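Local coordinates for protein similar to hydroxylamine oxidoreductase (Kuenenia stuttgartiensis, PDB 6H5L) that probably acts as a multiheme oxidoreductase that passes electrons along its covalently bound c-type hemes, within a large reductase complex of an anammox bacterium, at residues A241-E246 with T475-Q480. Numbering follows the deposited sequence.
Sequences AESYGE and TAHAQQ. With HEC (heme c), chain I.
H477 joins the two segments to a heme c, histidine suiting the place because one ring nitrogen can bind iron while the other donates. Its NE2 binds the heme FE at 2.0 Å and H284 supplies the other axial ligand, so the iron has bis-histidine ligation, an arrangement common in electron-transfer hemes of multiheme cytochromes. On the far side of the ring, H477 ND1 donates to S243 OG at 2.9 Å, nearly straight (160°) and with the oxygen only 7° out of the imidazole plane. This bond probably fixes the ring's rotation about the Fe–N bond and may make the imidazole a slightly stronger donor to iron. Serine suits its place: with chi1 at 55°, OG accepts from H477 and can direct its one proton to the carbonyls of P239 and D240, which share it. H477 is the first residue beyond helix 455-476, and Q479 N-caps helix 480-513, so the contact sets helix 240-245 against the link between two long helices. Glutamine offers both ends of one amide: OE1 caps V482 N, while NE2 donates to E246 O at 3.1 Å, from above the carbonyl plane, and to T231 O of the second subunit, whose T231 OG1 also bonds E246 O. A leucine here would probably leave both carbonyls without this donor and V482 N without its cap. Aliphatic CB and CG of Q479 lie against S243 O. Tyrosine gives Y244 a nonpolar ring beside the heme, CE1 3.4 Å from CMC and CD2 near CBB, and a hydroxyl for P278 O.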
loop_
_atom_site.group_PDB
_atom_site.type_symbol
_atom_site.label_atom_id
_atom_site.label_comp_id
_atom_site.label_asym_id
_atom_site.label_seq_id
_atom_site.Cartn_x
_atom_site.Cartn_y
_atom_site.Cartn_z
ATOM N N ALA A 241 15.633 13.481 -37.037
ATOM C CA ALA A 241 14.538 13.217 -36.110
ATOM C C ALA A 241 13.440 12.394 -36.771
ATOM O O ALA A 241 12.908 11.453 -36.168
ATOM C CB ALA A 241 13.975 14.534 -35.579
ATOM N N GLU A 242 13.085 12.734 -38.012
ATOM C CA GLU A 242 12.023 12.009 -38.701
ATOM C C GLU A 242 12.459 10.594 -39.059
ATOM O O GLU A 242 11.687 9.643 -38.897
ATOM C CB GLU A 242 11.595 12.768 -39.958
ATOM C CG GLU A 242 11.187 14.216 -39.726
ATOM C CD GLU A 242 12.353 15.179 -39.838
ATOM O OE1 GLU A 242 13.460 14.838 -39.369
ATOM O OE2 GLU A 242 12.166 16.275 -40.404
ATOM N N SER A 243 13.692 10.435 -39.547
ATOM C CA SER A 243 14.143 9.118 -39.981
ATOM C C SER A 243 14.305 8.164 -38.804
ATOM O O SER A 243 13.973 6.978 -38.912
ATOM C CB SER A 243 15.453 9.237 -40.759
ATOM O OG SER A 243 16.442 9.907 -39.999
ATOM N N TYR A 244 14.811 8.650 -37.672
ATOM C CA TYR A 244 14.906 7.789 -36.496
ATOM C C TYR A 244 13.537 7.573 -35.865
ATOM O O TYR A 244 13.132 6.432 -35.615
ATOM C CB TYR A 244 15.870 8.377 -35.469
ATOM C CG TYR A 244 15.723 7.728 -34.107
ATOM C CD1 TYR A 244 16.215 6.452 -33.870
ATOM C CD2 TYR A 244 15.077 8.385 -33.065
ATOM C CE1 TYR A 244 16.073 5.848 -32.632
ATOM C CE2 TYR A 244 14.935 7.790 -31.823
ATOM C CZ TYR A 244 15.437 6.521 -31.614
ATOM O OH TYR A 244 15.303 5.916 -30.388
ATOM N N GLY A 245 12.825 8.668 -35.577
ATOM C CA GLY A 245 11.551 8.566 -34.881
ATOM C C GLY A 245 10.573 7.625 -35.553
ATOM O O GLY A 245 9.849 6.886 -34.884
ATOM N N GLU A 246 10.543 7.633 -36.883
ATOM C CA GLU A 246 9.617 6.800 -37.634
ATOM C C GLU A 246 10.195 5.438 -37.989
ATOM O O GLU A 246 9.526 4.658 -38.676
ATOM C CB GLU A 246 9.168 7.524 -38.906
ATOM C CG GLU A 246 8.575 8.897 -38.641
ATOM C CD GLU A 246 7.507 8.872 -37.563
ATOM O OE1 GLU A 246 6.632 7.982 -37.609
ATOM O OE2 GLU A 246 7.545 9.738 -36.666
ATOM N N THR A 475 18.191 5.918 -45.102
ATOM C CA THR A 475 18.855 4.626 -45.237
ATOM C C THR A 475 19.700 4.308 -44.008
ATOM O O THR A 475 19.709 3.167 -43.532
ATOM C CB THR A 475 19.719 4.606 -46.500
ATOM O OG1 THR A 475 18.901 4.879 -47.644
ATOM C CG2 THR A 475 20.389 3.248 -46.675
ATOM N N ALA A 476 20.403 5.308 -43.472
ATOM C CA ALA A 476 21.283 5.062 -42.336
ATOM C C ALA A 476 20.503 4.823 -41.049
ATOM O O ALA A 476 20.968 4.084 -40.174
ATOM C CB ALA A 476 22.253 6.230 -42.158
ATOM N N HIS A 477 19.326 5.431 -40.911
ATOM C CA HIS A 477 18.521 5.307 -39.703
ATOM C C HIS A 477 17.378 4.308 -39.850
ATOM O O HIS A 477 16.488 4.274 -38.994
ATOM C CB HIS A 477 17.978 6.676 -39.291
ATOM C CG HIS A 477 19.025 7.601 -38.752
ATOM N ND1 HIS A 477 18.950 8.970 -38.887
ATOM C CD2 HIS A 477 20.169 7.352 -38.071
ATOM C CE1 HIS A 477 20.004 9.526 -38.315
ATOM N NE2 HIS A 477 20.759 8.565 -37.811
ATOM N N ALA A 478 17.383 3.506 -40.917
ATOM C CA ALA A 478 16.435 2.403 -41.100
ATOM C C ALA A 478 14.991 2.900 -41.178
ATOM O O ALA A 478 14.091 2.376 -40.518
ATOM C CB ALA A 478 16.596 1.351 -39.998
ATOM N N GLN A 479 14.771 3.921 -42.002
ATOM C CA GLN A 479 13.432 4.422 -42.305
ATOM C C GLN A 479 13.245 4.307 -43.814
ATOM O O GLN A 479 13.802 5.102 -44.577
ATOM C CB GLN A 479 13.247 5.856 -41.817
ATOM C CG GLN A 479 11.868 6.135 -41.238
ATOM C CD GLN A 479 10.749 5.788 -42.199
ATOM O OE1 GLN A 479 10.788 6.155 -43.372
ATOM N NE2 GLN A 479 9.746 5.070 -41.706
ATOM N N GLN A 480 12.457 3.317 -44.242
ATOM C CA GLN A 480 12.361 3.006 -45.665
ATOM C C GLN A 480 11.653 4.104 -46.450
ATOM O O GLN A 480 11.986 4.337 -47.618
ATOM C CB GLN A 480 11.650 1.667 -45.869
ATOM C CG GLN A 480 10.350 1.509 -45.093
ATOM C CD GLN A 480 10.539 0.770 -43.782
ATOM O OE1 GLN A 480 11.350 1.164 -42.944
ATOM N NE2 GLN A 480 9.794 -0.316 -43.602
HETATM FE FE HEC I . 22.354 8.574 -36.601
HETATM C CHA HEC I . 24.343 8.959 -39.298
HETATM C CHB HEC I . 22.002 11.998 -36.324
HETATM C CHC HEC I . 20.082 8.177 -34.053
HETATM C CHD HEC I . 23.147 5.217 -36.366
HETATM N NA HEC I . 22.963 10.184 -37.675
HETATM C C1A HEC I . 23.941 10.105 -38.645
HETATM C C2A HEC I . 24.461 11.440 -38.849
HETATM C C3A HEC I . 23.821 12.276 -38.032
HETATM C C4A HEC I . 22.863 11.504 -37.275
HETATM C CMA HEC I . 24.050 13.798 -37.909
HETATM C CAA HEC I . 25.571 11.824 -39.838
HETATM C CBA HEC I . 26.919 11.660 -39.151
HETATM C CGA HEC I . 27.481 10.307 -39.498
HETATM O O1A HEC I . 27.630 9.468 -38.574
HETATM O O2A HEC I . 27.769 10.066 -40.697
HETATM N NB HEC I . 21.285 9.856 -35.372
HETATM C C1B HEC I . 21.207 11.228 -35.509
HETATM C C2B HEC I . 20.136 11.708 -34.664
HETATM C C3B HEC I . 19.610 10.659 -34.029
HETATM C C4B HEC I . 20.318 9.470 -34.467
HETATM C CMB HEC I . 19.729 13.186 -34.496
HETATM C CAB HEC I . 18.446 10.696 -33.015
HETATM C CBB HEC I . 17.123 11.151 -33.675
HETATM N NC HEC I . 21.772 7.003 -35.394
HETATM C C1C HEC I . 20.753 7.046 -34.462
HETATM C C2C HEC I . 20.392 5.680 -34.127
HETATM C C3C HEC I . 21.340 4.885 -34.634
HETATM C C4C HEC I . 22.159 5.683 -35.527
HETATM C CMC HEC I . 19.452 5.298 -32.963
HETATM C CAC HEC I . 21.441 3.352 -34.451
HETATM C CBC HEC I . 20.277 2.644 -35.176
HETATM N ND HEC I . 23.576 7.279 -37.659
HETATM C C1D HEC I . 23.714 5.915 -37.413
HETATM C C2D HEC I . 24.559 5.345 -38.440
HETATM C C3D HEC I . 24.930 6.517 -39.359
HETATM C C4D HEC I . 24.279 7.677 -38.792
HETATM C CMD HEC I . 24.993 3.871 -38.588
HETATM C CAD HEC I . 25.827 6.466 -40.612
HETATM C CBD HEC I . 27.280 6.475 -40.142
HETATM C CGD HEC I . 28.211 6.493 -41.323
HETATM O O1D HEC I . 28.441 5.411 -41.923
HETATM O O2D HEC I . 28.728 7.589 -41.658
#